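Local coordinates for protein beta-lactamase (Mycobacterium tuberculosis, PDB 4WHI) that probably acts on penicillin-like compounds through another part of the full-length protein, this C-terminal all-beta domain being of unknown function, at residues N19-V24 and A80-D85; D28-A33 and E90-D95; R43-L46 and Q51-D54; T56-D59 and F63-T66; F65-E70 and P74-K79. One frame throughout, in Å; residues are numbered along the deposited sequence.

Contact 1. Residues N19-V24 and A80-D85; sequences NDYVGV and ATFAGD
Tyr21 and Phe82 make this contact ring against ring, with their planes inclined at 55° and their centroids 4.8 Å apart. The slant lies between a parallel stack and a T-shaped pair. The tyrosine lies over one face of the phenylalanine: Tyr21 CD1 sits off centre, toward the rim, 3.4 Å from Phe82 CG, and Tyr21 CE1 follows to 3.8 Å from Phe82 CB. Farther across that same face the methylene takes over. Tyr21 CB stands 4.1 Å from the centroid of the Phe82 ring and 15° off its normal, a CH-pi contact, so one face receives both the root and one flank of the tyrosine. In Tyr21 the ring carbon CG lies opposite the carbonyl carbon (chi1 -55°), which swings the ring off the helical-type turn of 19-21 and onto Phe82. The phenolic end is anchored on its own account, because Tyr21 OH is hydrogen-bonded to Asp61 OD1 and to Arg16 N; these bonds help fix the tilt of the buried ring. Phe63 adds an edge-to-face partner for Tyr21, while Leu42 touches it from strand 41-46. Phe82, on strand 77-83, packs in turn against Val35 of strand 33-38 and Leu87 of strand 86-89, placing the pair in the apolar interior between early and late strands of the antiparallel sheet.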
# COMPACT_ATOMS: atom_id res chain seq x y z
N ASN A 19 8.20 6.67 9.50
CA ASN A 19 9.52 6.59 8.88
C ASN A 19 9.96 5.14 8.63
O ASN A 19 10.70 4.88 7.69
CB ASN A 19 10.58 7.30 9.73
CG ASN A 19 11.05 6.47 10.91
OD1 ASN A 19 10.48 6.51 12.01
ND2 ASN A 19 12.11 5.72 10.70
N ASP A 20 9.51 4.22 9.47
CA ASP A 20 9.93 2.81 9.36
C ASP A 20 9.56 2.17 8.03
O ASP A 20 10.24 1.26 7.57
CB ASP A 20 9.35 1.97 10.50
CG ASP A 20 10.13 2.11 11.78
OD1 ASP A 20 11.24 2.69 11.77
OD2 ASP A 20 9.62 1.62 12.81
N TYR A 21 8.48 2.66 7.41
CA TYR A 21 7.98 2.08 6.16
C TYR A 21 8.61 2.68 4.90
O TYR A 21 8.52 2.09 3.81
CB TYR A 21 6.47 2.24 6.09
CG TYR A 21 5.74 1.66 7.29
CD1 TYR A 21 5.62 0.29 7.46
CD2 TYR A 21 5.17 2.49 8.26
CE1 TYR A 21 4.94 -0.24 8.55
CE2 TYR A 21 4.50 1.97 9.35
CZ TYR A 21 4.38 0.60 9.49
OH TYR A 21 3.71 0.09 10.57
N VAL A 22 9.23 3.84 5.04
CA VAL A 22 9.76 4.58 3.90
C VAL A 22 10.94 3.84 3.25
O VAL A 22 11.78 3.25 3.94
CB VAL A 22 10.13 6.02 4.33
CG1 VAL A 22 10.90 6.77 3.26
CG2 VAL A 22 8.86 6.79 4.71
N GLY A 23 10.98 3.85 1.93
CA GLY A 23 12.08 3.24 1.18
C GLY A 23 11.70 2.80 -0.21
O GLY A 23 10.55 2.94 -0.64
N VAL A 24 12.69 2.26 -0.91
CA VAL A 24 12.51 1.75 -2.26
C VAL A 24 12.60 0.24 -2.19
O VAL A 24 13.65 -0.32 -1.87
CB VAL A 24 13.58 2.31 -3.22
CG1 VAL A 24 13.39 1.73 -4.62
CG2 VAL A 24 13.49 3.83 -3.26
N ALA A 80 -1.55 -3.33 1.17
CA ALA A 80 -0.10 -3.19 1.16
C ALA A 80 0.42 -3.57 2.54
O ALA A 80 0.22 -2.84 3.51
CB ALA A 80 0.27 -1.75 0.84
N THR A 81 1.07 -4.73 2.63
CA THR A 81 1.48 -5.29 3.91
C THR A 81 2.99 -5.21 4.05
O THR A 81 3.73 -5.78 3.25
CB THR A 81 1.04 -6.76 4.04
OG1 THR A 81 -0.38 -6.84 3.84
CG2 THR A 81 1.38 -7.32 5.42
N PHE A 82 3.44 -4.47 5.06
CA PHE A 82 4.87 -4.34 5.32
C PHE A 82 5.30 -5.37 6.37
O PHE A 82 4.63 -5.57 7.37
CB PHE A 82 5.19 -2.94 5.84
CG PHE A 82 4.97 -1.84 4.84
CD1 PHE A 82 3.73 -1.22 4.73
CD2 PHE A 82 6.02 -1.37 4.05
CE1 PHE A 82 3.53 -0.18 3.85
CE2 PHE A 82 5.82 -0.34 3.15
CZ PHE A 82 4.57 0.26 3.05
N ALA A 83 6.45 -6.00 6.13
CA ALA A 83 7.04 -6.91 7.11
C ALA A 83 8.55 -6.88 6.96
O ALA A 83 9.10 -7.44 6.01
CB ALA A 83 6.51 -8.32 6.91
N GLY A 84 9.21 -6.20 7.89
CA GLY A 84 10.66 -6.02 7.85
C GLY A 84 11.09 -5.23 6.64
O GLY A 84 10.67 -4.08 6.47
N ASP A 85 11.91 -5.83 5.79
CA ASP A 85 12.35 -5.17 4.57
C ASP A 85 11.50 -5.56 3.35
O ASP A 85 11.89 -5.28 2.23
CB ASP A 85 13.84 -5.44 4.33
CG ASP A 85 14.75 -4.57 5.20
OD1 ASP A 85 14.26 -3.60 5.83
OD2 ASP A 85 15.97 -4.84 5.23

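Contact 2. Residues D28-A33 and E90-D95; sequences DYWGPA and EYYDAD
Trp30 offers one face of its indole to Tyr92, whose edge points into it. Tyr92 CD1 is the leading atom, centred above the indole and 3.5 Å from Trp30 CD2. The planes of the five-membered ring and the phenol ring meet at 57° with centroids 4.8 Å apart, an edge-to-face pair. Beside it, Tyr92 CB makes a CH-pi contact, 3.9 Å from the centroid of the five-membered ring. The indole N-H adds a weak, bent hydrogen bond, Trp30 NE1 to Tyr92 O at 3.2 Å with an angle of 127° at the hydrogen; the backbone carbonyl and the ring of one residue are thus both engaged by one indole. In the next shell each ring is backed by its sequence neighbour. Tyr29 CD2 lies 3.5 Å above the other face of Trp30, and Tyr91 CD2 lies 3.6 Å above a face of Tyr92. Leu97 touches both Tyr29 and Trp30, and Leu46 reaches Tyr92 from strand 41-46. Trp30 N is hydrogen-bonded to the side-chain oxygen Asn27 OD1, and the backbone bond Asp93 N to Glu90 O spans the short 3-10 turn. Farther out, Tyr91 OH is tied to Asn71 ND2. The result is a surface aromatic cluster joining two connecting loops of the all-beta fold, one between strands 23-25 and 33-38 and the other between strands 86-89 and 99-101.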
# COMPACT_ATOMS: atom_id res chain seq x y z
N ASP A 28 12.21 -7.18 -9.70
CA ASP A 28 12.66 -7.28 -11.10
C ASP A 28 11.51 -7.26 -12.11
O ASP A 28 11.65 -6.75 -13.23
CB ASP A 28 13.45 -8.58 -11.30
CG ASP A 28 14.73 -8.64 -10.46
OD1 ASP A 28 15.29 -7.57 -10.15
OD2 ASP A 28 15.17 -9.76 -10.13
N TYR A 29 10.38 -7.81 -11.70
CA TYR A 29 9.25 -8.01 -12.60
C TYR A 29 8.38 -6.76 -12.75
O TYR A 29 8.09 -6.32 -13.87
CB TYR A 29 8.41 -9.20 -12.12
CG TYR A 29 7.37 -9.67 -13.10
CD1 TYR A 29 7.74 -10.21 -14.33
CD2 TYR A 29 6.01 -9.58 -12.81
CE1 TYR A 29 6.79 -10.64 -15.24
CE2 TYR A 29 5.05 -10.01 -13.72
CZ TYR A 29 5.45 -10.55 -14.94
OH TYR A 29 4.52 -10.97 -15.85
N TRP A 30 7.98 -6.18 -11.61
CA TRP A 30 7.11 -5.01 -11.59
C TRP A 30 7.88 -3.69 -11.48
O TRP A 30 7.30 -2.62 -11.61
CB TRP A 30 6.14 -5.11 -10.41
CG TRP A 30 5.23 -6.29 -10.45
CD1 TRP A 30 5.21 -7.33 -9.57
CD2 TRP A 30 4.21 -6.56 -11.42
NE1 TRP A 30 4.24 -8.23 -9.93
CE2 TRP A 30 3.61 -7.79 -11.06
CE3 TRP A 30 3.75 -5.90 -12.57
CZ2 TRP A 30 2.57 -8.36 -11.79
CZ3 TRP A 30 2.71 -6.47 -13.30
CH2 TRP A 30 2.14 -7.68 -12.91
N GLY A 31 9.19 -3.76 -11.26
CA GLY A 31 9.97 -2.57 -10.95
C GLY A 31 9.78 -2.20 -9.49
O GLY A 31 8.99 -2.83 -8.78
N PRO A 32 10.50 -1.17 -9.03
CA PRO A 32 10.45 -0.87 -7.60
C PRO A 32 9.14 -0.25 -7.14
O PRO A 32 8.48 0.44 -7.91
CB PRO A 32 11.59 0.13 -7.42
CG PRO A 32 11.73 0.79 -8.75
CD PRO A 32 11.43 -0.29 -9.75
N ALA A 33 8.78 -0.51 -5.88
CA ALA A 33 7.69 0.19 -5.22
C ALA A 33 8.35 1.19 -4.30
O ALA A 33 9.11 0.82 -3.41
CB ALA A 33 6.84 -0.78 -4.43
N GLU A 90 -0.95 -7.08 -2.61
CA GLU A 90 -1.85 -8.15 -3.07
C GLU A 90 -2.27 -7.99 -4.53
O GLU A 90 -2.41 -8.98 -5.24
CB GLU A 90 -3.06 -8.30 -2.14
CG GLU A 90 -3.96 -7.08 -2.04
CD GLU A 90 -5.33 -7.40 -1.47
OE1 GLU A 90 -5.71 -8.59 -1.38
OE2 GLU A 90 -6.05 -6.45 -1.10
N TYR A 91 -2.42 -6.74 -4.99
CA TYR A 91 -2.79 -6.48 -6.38
C TYR A 91 -1.85 -7.16 -7.38
O TYR A 91 -2.29 -7.61 -8.45
CB TYR A 91 -2.81 -4.97 -6.67
CG TYR A 91 -3.35 -4.64 -8.05
CD1 TYR A 91 -4.71 -4.60 -8.29
CD2 TYR A 91 -2.48 -4.38 -9.11
CE1 TYR A 91 -5.21 -4.31 -9.55
CE2 TYR A 91 -2.97 -4.09 -10.37
CZ TYR A 91 -4.33 -4.06 -10.59
OH TYR A 91 -4.82 -3.76 -11.84
N TYR A 92 -0.57 -7.23 -7.02
CA TYR A 92 0.48 -7.72 -7.92
C TYR A 92 0.97 -9.12 -7.58
O TYR A 92 1.99 -9.56 -8.12
CB TYR A 92 1.67 -6.77 -7.85
CG TYR A 92 1.41 -5.42 -8.45
CD1 TYR A 92 1.40 -5.25 -9.83
CD2 TYR A 92 1.18 -4.32 -7.65
CE1 TYR A 92 1.16 -4.00 -10.39
CE2 TYR A 92 0.94 -3.08 -8.20
CZ TYR A 92 0.94 -2.92 -9.57
OH TYR A 92 0.70 -1.68 -10.11
N ASP A 93 0.25 -9.83 -6.72
CA ASP A 93 0.77 -11.08 -6.16
C ASP A 93 0.06 -12.34 -6.67
O ASP A 93 0.20 -13.40 -6.07
CB ASP A 93 0.71 -11.02 -4.63
CG ASP A 93 1.78 -11.87 -3.96
OD1 ASP A 93 2.84 -12.11 -4.56
OD2 ASP A 93 1.57 -12.30 -2.80
N ALA A 94 -0.67 -12.22 -7.78
CA ALA A 94 -1.46 -13.34 -8.31
C ALA A 94 -0.59 -14.56 -8.65
O ALA A 94 -1.01 -15.71 -8.45
CB ALA A 94 -2.26 -12.90 -9.52
N ASP A 95 0.61 -14.30 -9.17
CA ASP A 95 1.59 -15.35 -9.47
C ASP A 95 2.74 -15.36 -8.46
O ASP A 95 3.84 -15.86 -8.76
CB ASP A 95 2.12 -15.17 -10.90
CG ASP A 95 1.05 -15.39 -11.95
OD1 ASP A 95 0.56 -16.53 -12.08
OD2 ASP A 95 0.70 -14.42 -12.65

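Contact 3. Residues R43-L46 and Q51-D54; sequences RLSL and QTFD
Phe53 lies beside Leu44 and Leu46 on the face of the sheet that also carries Gln51. From its backbone, where Phe53 N bonds to Leu44 O at 2.8 Å and Leu44 N returns a bond to Phe53 O, the side chain leaves with CG opposite the carbonyl carbon (chi1 -57°). CB passes 4.0 Å from Leu44 O. One step on, Phe53 CD1 presents its edge to that same oxygen, at 3.7 Å and near the ring plane. Phe53 CE1 then reaches Leu46 CD1 at 4.2 Å, the two side chains crossing at roughly a right angle, while the other flank of the ring, at CD2, packs on Phe65. This is the antiparallel beta hairpin of strands 41-46 and 51-59, its hydrogen-bonded pairs Leu44-Phe53 and Leu46-Gln51 alternating with non-hydrogen-bonded ones. On the reverse face Ser45 OG and Thr52 OG1 stand 2.7 Å apart, and Thr52 OG1 is hydrogen-bonded to Asn50 O. Next to them the aliphatic root of Arg43 does the touching: Arg43 CB lies 3.9 Å from Thr52 CG2. Beyond CB the chain bends at chi2 and chi3, leading the guanidinium away from strand 51-59, and Arg43 NE bonds to Thr36 OG1.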
# COMPACT_ATOMS: atom_id res chain seq x y z
N ARG A 43 2.87 7.52 0.98
CA ARG A 43 2.46 7.34 -0.42
C ARG A 43 3.23 6.18 -1.04
O ARG A 43 4.38 5.93 -0.68
CB ARG A 43 2.74 8.60 -1.24
CG ARG A 43 2.19 9.90 -0.64
CD ARG A 43 3.24 10.66 0.15
NE ARG A 43 4.39 10.95 -0.69
CZ ARG A 43 4.46 11.97 -1.55
NH1 ARG A 43 3.48 12.86 -1.65
NH2 ARG A 43 5.54 12.11 -2.30
N LEU A 44 2.57 5.49 -1.96
CA LEU A 44 3.14 4.39 -2.72
C LEU A 44 3.20 4.80 -4.20
O LEU A 44 2.17 5.13 -4.79
CB LEU A 44 2.25 3.16 -2.57
CG LEU A 44 2.51 1.95 -3.45
CD1 LEU A 44 3.87 1.35 -3.13
CD2 LEU A 44 1.42 0.90 -3.25
N SER A 45 4.40 4.79 -4.78
CA SER A 45 4.60 5.08 -6.20
C SER A 45 5.05 3.83 -6.96
O SER A 45 5.98 3.15 -6.53
CB SER A 45 5.63 6.19 -6.40
OG SER A 45 5.23 7.39 -5.76
N LEU A 46 4.39 3.56 -8.09
CA LEU A 46 4.68 2.38 -8.90
C LEU A 46 4.83 2.75 -10.37
O LEU A 46 4.13 3.61 -10.87
CB LEU A 46 3.53 1.38 -8.78
CG LEU A 46 3.28 0.79 -7.40
CD1 LEU A 46 1.83 0.33 -7.30
CD2 LEU A 46 4.25 -0.35 -7.15
N GLN A 51 3.02 6.42 -10.94
CA GLN A 51 1.63 6.37 -10.53
C GLN A 51 1.61 6.24 -9.01
O GLN A 51 2.20 5.31 -8.46
CB GLN A 51 0.91 5.19 -11.16
CG GLN A 51 -0.57 5.19 -10.85
CD GLN A 51 -1.31 4.07 -11.55
OE1 GLN A 51 -0.78 2.97 -11.70
NE2 GLN A 51 -2.54 4.35 -11.97
N THR A 52 0.94 7.17 -8.34
CA THR A 52 1.06 7.30 -6.88
C THR A 52 -0.26 7.22 -6.14
O THR A 52 -1.27 7.79 -6.57
CB THR A 52 1.82 8.58 -6.51
OG1 THR A 52 3.15 8.49 -7.05
CG2 THR A 52 1.92 8.77 -5.00
N PHE A 53 -0.23 6.51 -5.01
CA PHE A 53 -1.41 6.25 -4.20
C PHE A 53 -1.15 6.63 -2.75
O PHE A 53 -0.09 6.32 -2.21
CB PHE A 53 -1.75 4.76 -4.24
CG PHE A 53 -1.97 4.22 -5.62
CD1 PHE A 53 -0.90 3.76 -6.38
CD2 PHE A 53 -3.25 4.15 -6.16
CE1 PHE A 53 -1.10 3.25 -7.65
CE2 PHE A 53 -3.45 3.64 -7.43
CZ PHE A 53 -2.38 3.19 -8.17
N ASP A 54 -2.11 7.30 -2.13
CA ASP A 54 -2.06 7.50 -0.68
C ASP A 54 -2.27 6.16 0.01
O ASP A 54 -3.16 5.41 -0.36
CB ASP A 54 -3.17 8.44 -0.22
CG ASP A 54 -2.89 9.88 -0.52
OD1 ASP A 54 -1.76 10.21 -0.95
OD2 ASP A 54 -3.82 10.69 -0.31

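Contact 4. Residues T56-D59 and F63-T66; sequences THWD and FTFT
Thr56 and Thr64 form the hydrogen-bonded pair of an antiparallel beta hairpin, strands 51-59 and 62-66, which carries a classic beta bulge near its turn, where Trp58 and Asp59 both face Thr62. Two backbone bonds close the pair, Thr56 N to Thr64 O and Thr64 N to Thr56 O, each 2.8 Å. Among aromatic contacts, His57 directs its edge at the face of Phe63, the ring planes standing at 71°. His57 CD2 is the atom nearest that face, off centre and 3.9 Å from Phe63 CZ, while His57 CA packs beside the rim, 3.5 Å from Phe63 CD2. The far end of the imidazole is held by a bond from NE2 to Gly60 O, and Leu42 and Leu55 also touch Phe63. Apolar packing joins Trp58 to Thr64: Trp58 CE3 and Thr64 CG2 are 3.6 Å apart. Thr64 places its two branches differently, with OG1 between the backbone N and the carbonyl carbon (chi1 60°) and CG2 turned to the indole; the indole in turn forms a cation-pi pair with Lys79. Water then links the strands twice. One molecule binds Thr56 OG1 and gives a weak bond to Thr64 O. The second lies at the edge of the Trp58 ring, in its plane, bonded to Thr64 OG1 at 2.6 Å and donating to His57 O at 3.1 Å.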
# COMPACT_ATOMS: atom_id res chain seq x y z
N THR A 56 -3.50 4.38 3.30
CA THR A 56 -4.31 4.61 4.48
C THR A 56 -4.11 3.43 5.43
O THR A 56 -4.17 2.29 5.02
CB THR A 56 -5.80 4.74 4.10
OG1 THR A 56 -5.96 5.91 3.30
CG2 THR A 56 -6.69 4.86 5.33
N HIS A 57 -3.85 3.72 6.70
CA HIS A 57 -3.66 2.65 7.66
C HIS A 57 -4.88 1.74 7.76
O HIS A 57 -6.02 2.21 7.77
CB HIS A 57 -3.30 3.21 9.03
CG HIS A 57 -2.86 2.15 9.98
ND1 HIS A 57 -3.54 1.86 11.14
CD2 HIS A 57 -1.84 1.26 9.91
CE1 HIS A 57 -2.94 0.86 11.76
NE2 HIS A 57 -1.90 0.48 11.04
N TRP A 58 -4.62 0.43 7.81
CA TRP A 58 -5.66 -0.59 7.94
C TRP A 58 -5.57 -1.26 9.32
O TRP A 58 -6.49 -1.14 10.12
CB TRP A 58 -5.51 -1.62 6.81
CG TRP A 58 -6.47 -2.77 6.83
CD1 TRP A 58 -6.24 -4.02 7.32
CD2 TRP A 58 -7.81 -2.79 6.31
NE1 TRP A 58 -7.35 -4.82 7.15
CE2 TRP A 58 -8.32 -4.09 6.52
CE3 TRP A 58 -8.62 -1.84 5.68
CZ2 TRP A 58 -9.61 -4.46 6.14
CZ3 TRP A 58 -9.91 -2.21 5.29
CH2 TRP A 58 -10.39 -3.52 5.52
N ASP A 59 -4.47 -1.96 9.59
CA ASP A 59 -4.30 -2.67 10.86
C ASP A 59 -2.84 -3.08 10.97
O ASP A 59 -2.31 -3.72 10.07
CB ASP A 59 -5.20 -3.92 10.88
CG ASP A 59 -5.48 -4.44 12.28
OD1 ASP A 59 -4.72 -4.14 13.23
OD2 ASP A 59 -6.47 -5.18 12.42
N PHE A 63 -1.53 -1.44 5.32
CA PHE A 63 -2.17 -0.24 4.82
C PHE A 63 -3.00 -0.63 3.59
O PHE A 63 -2.90 -1.75 3.08
CB PHE A 63 -1.10 0.79 4.41
CG PHE A 63 -0.31 1.34 5.56
CD1 PHE A 63 0.69 0.57 6.15
CD2 PHE A 63 -0.56 2.61 6.06
CE1 PHE A 63 1.42 1.08 7.22
CE2 PHE A 63 0.18 3.12 7.13
CZ PHE A 63 1.16 2.34 7.71
N THR A 64 -3.83 0.29 3.13
CA THR A 64 -4.54 0.09 1.88
C THR A 64 -4.39 1.29 0.96
O THR A 64 -4.07 2.40 1.40
CB THR A 64 -6.04 -0.19 2.09
OG1 THR A 64 -6.64 0.93 2.75
CG2 THR A 64 -6.29 -1.48 2.90
N PHE A 65 -4.62 1.05 -0.32
CA PHE A 65 -4.79 2.12 -1.28
C PHE A 65 -6.01 1.84 -2.15
O PHE A 65 -6.53 0.71 -2.18
CB PHE A 65 -3.52 2.34 -2.10
CG PHE A 65 -3.07 1.13 -2.88
CD1 PHE A 65 -2.32 0.13 -2.27
CD2 PHE A 65 -3.34 1.02 -4.24
CE1 PHE A 65 -1.89 -0.98 -2.99
CE2 PHE A 65 -2.90 -0.08 -4.96
CZ PHE A 65 -2.18 -1.08 -4.34
N THR A 66 -6.49 2.88 -2.82
CA THR A 66 -7.67 2.76 -3.67
C THR A 66 -7.24 2.87 -5.13
O THR A 66 -6.43 3.74 -5.48
CB THR A 66 -8.74 3.81 -3.33
OG1 THR A 66 -8.15 5.11 -3.26
CG2 THR A 66 -9.40 3.50 -1.98
O HOH W 1 -5.80 5.15 0.71
O HOH W 2 -7.52 1.30 5.22

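Contact 5. Residues F65-E70 and P74-K79; sequences FTLSTE and PGSISK
Phe65 carries its ring carbon CG between the backbone N and the carbonyl carbon (chi1 59°), which lays the ring beside Ser78; Ser78 in turn sets OG opposite its own N (chi1 -173°). The ring is met over one face: Ser78 CB stands 3.9 Å from the Phe65 centroid, 19° off the normal, in a CH-pi contact, and Ser78 OG lies 3.5 Å from Phe65 CZ, near the rim. Their backbones pair as well, Phe65 N bonding to Ser78 O and Ser78 N to Phe65 O at 2.9 Å. On the other side of the sheet Thr66 CG2 and Ile77 CG1 touch loosely at 4.2 Å. Past the regular strands the pairing goes on, with Leu67 N bonded to Ser76 O and Gly75 N to Leu67 O. In the latter the donor stands above the carbonyl plane, although the N-H itself points almost straight at the oxygen. Leu67 packs its CD1 closely on Ser76, 3.1 Å from Ser76 OG, whose hydrogen-bond partner is Leu73 O. Gly75 turns the chain with a positive phi. Nearer the tip, the ring of Pro74 rests on the opposing loop, its CB 3.2 Å from Ser68 O, and an ST turn rounds off that side, Ser68 OG accepting from Glu70 N at 3.2 Å. The whole is a beta hairpin of strands 62-66 and 77-83, whose paired backbones continue into a long, largely exposed connecting loop.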
# COMPACT_ATOMS: atom_id res chain seq x y z
N PHE A 65 -4.62 1.05 -0.32
CA PHE A 65 -4.79 2.12 -1.28
C PHE A 65 -6.01 1.84 -2.15
O PHE A 65 -6.53 0.71 -2.18
CB PHE A 65 -3.52 2.34 -2.10
CG PHE A 65 -3.07 1.13 -2.88
CD1 PHE A 65 -2.32 0.13 -2.27
CD2 PHE A 65 -3.34 1.02 -4.24
CE1 PHE A 65 -1.89 -0.98 -2.99
CE2 PHE A 65 -2.90 -0.08 -4.96
CZ PHE A 65 -2.18 -1.08 -4.34
N THR A 66 -6.49 2.88 -2.82
CA THR A 66 -7.67 2.76 -3.67
C THR A 66 -7.24 2.87 -5.13
O THR A 66 -6.43 3.74 -5.48
CB THR A 66 -8.74 3.81 -3.33
OG1 THR A 66 -8.15 5.11 -3.26
CG2 THR A 66 -9.40 3.50 -1.98
N LEU A 67 -7.77 1.99 -5.97
CA LEU A 67 -7.32 1.89 -7.35
C LEU A 67 -7.76 3.10 -8.17
O LEU A 67 -8.76 3.74 -7.85
CB LEU A 67 -7.80 0.58 -7.97
CG LEU A 67 -7.31 -0.69 -7.26
CD1 LEU A 67 -7.75 -1.94 -8.02
CD2 LEU A 67 -5.80 -0.68 -7.08
N SER A 68 -6.99 3.40 -9.21
CA SER A 68 -7.18 4.60 -10.01
C SER A 68 -8.34 4.46 -10.99
O SER A 68 -8.85 3.36 -11.22
CB SER A 68 -5.90 4.94 -10.77
OG SER A 68 -5.81 4.19 -11.97
N THR A 69 -8.72 5.58 -11.59
CA THR A 69 -9.80 5.60 -12.58
C THR A 69 -9.45 4.87 -13.88
O THR A 69 -10.34 4.57 -14.68
CB THR A 69 -10.25 7.05 -12.88
OG1 THR A 69 -9.12 7.82 -13.30
CG2 THR A 69 -10.86 7.70 -11.64
N GLU A 70 -8.16 4.59 -14.09
CA GLU A 70 -7.69 3.76 -15.22
C GLU A 70 -7.95 2.27 -15.01
O GLU A 70 -7.88 1.49 -15.96
CB GLU A 70 -6.18 3.96 -15.45
CG GLU A 70 -5.76 5.38 -15.83
CD GLU A 70 -4.26 5.52 -16.06
OE1 GLU A 70 -3.54 4.50 -16.01
OE2 GLU A 70 -3.81 6.66 -16.30
N PRO A 74 -12.00 1.06 -10.30
CA PRO A 74 -11.55 2.21 -9.54
C PRO A 74 -12.20 2.28 -8.16
O PRO A 74 -13.36 1.91 -7.99
CB PRO A 74 -11.99 3.41 -10.39
CG PRO A 74 -12.25 2.85 -11.75
CD PRO A 74 -12.75 1.46 -11.51
N GLY A 75 -11.43 2.73 -7.19
CA GLY A 75 -11.92 2.89 -5.83
C GLY A 75 -11.96 1.62 -5.02
O GLY A 75 -12.27 1.67 -3.84
N SER A 76 -11.67 0.47 -5.63
CA SER A 76 -11.56 -0.75 -4.86
C SER A 76 -10.31 -0.68 -3.97
O SER A 76 -9.32 -0.03 -4.32
CB SER A 76 -11.58 -2.01 -5.74
OG SER A 76 -10.54 -2.00 -6.69
N ILE A 77 -10.41 -1.31 -2.81
CA ILE A 77 -9.39 -1.24 -1.77
C ILE A 77 -8.41 -2.39 -1.96
O ILE A 77 -8.81 -3.54 -2.16
CB ILE A 77 -10.06 -1.25 -0.37
CG1 ILE A 77 -10.89 0.02 -0.19
CG2 ILE A 77 -9.02 -1.33 0.74
CD1 ILE A 77 -11.69 0.10 1.09
N SER A 78 -7.12 -2.07 -1.92
CA SER A 78 -6.07 -3.05 -2.16
C SER A 78 -5.06 -2.98 -1.02
O SER A 78 -4.71 -1.89 -0.57
CB SER A 78 -5.38 -2.74 -3.49
OG SER A 78 -4.46 -3.74 -3.84
N LYS A 79 -4.63 -4.14 -0.52
CA LYS A 79 -3.72 -4.19 0.64
C LYS A 79 -2.24 -4.08 0.31
O LYS A 79 -1.75 -4.67 -0.66
CB LYS A 79 -3.94 -5.47 1.47
CG LYS A 79 -5.20 -5.46 2.31
CD LYS A 79 -5.20 -6.62 3.30
CE LYS A 79 -6.61 -7.11 3.58
NZ LYS A 79 -7.55 -6.00 3.90

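In the fold
Contacts 3, 4 and 5 follow one another along the chain as hairpin contacts between successive strands, their centres 11 to 12 Å apart, with strand 51-59 shared by contacts 3 and 4 and strand 62-66 by contacts 4 and 5. All three are nested within the loops closed by contacts 1 and 2, whose segments alternate in the sequence. Contact 1 ties the segment before the first strand to strand 77-83, whose other end belongs to contact 5; the centres lie about 20 Å apart, on opposite sides of the chain's centre. Contact 2 joins two loops, its centre about 15 Å from that of contact 1. Sequential pairing and long-range packing make one compact, curled up-and-down meander.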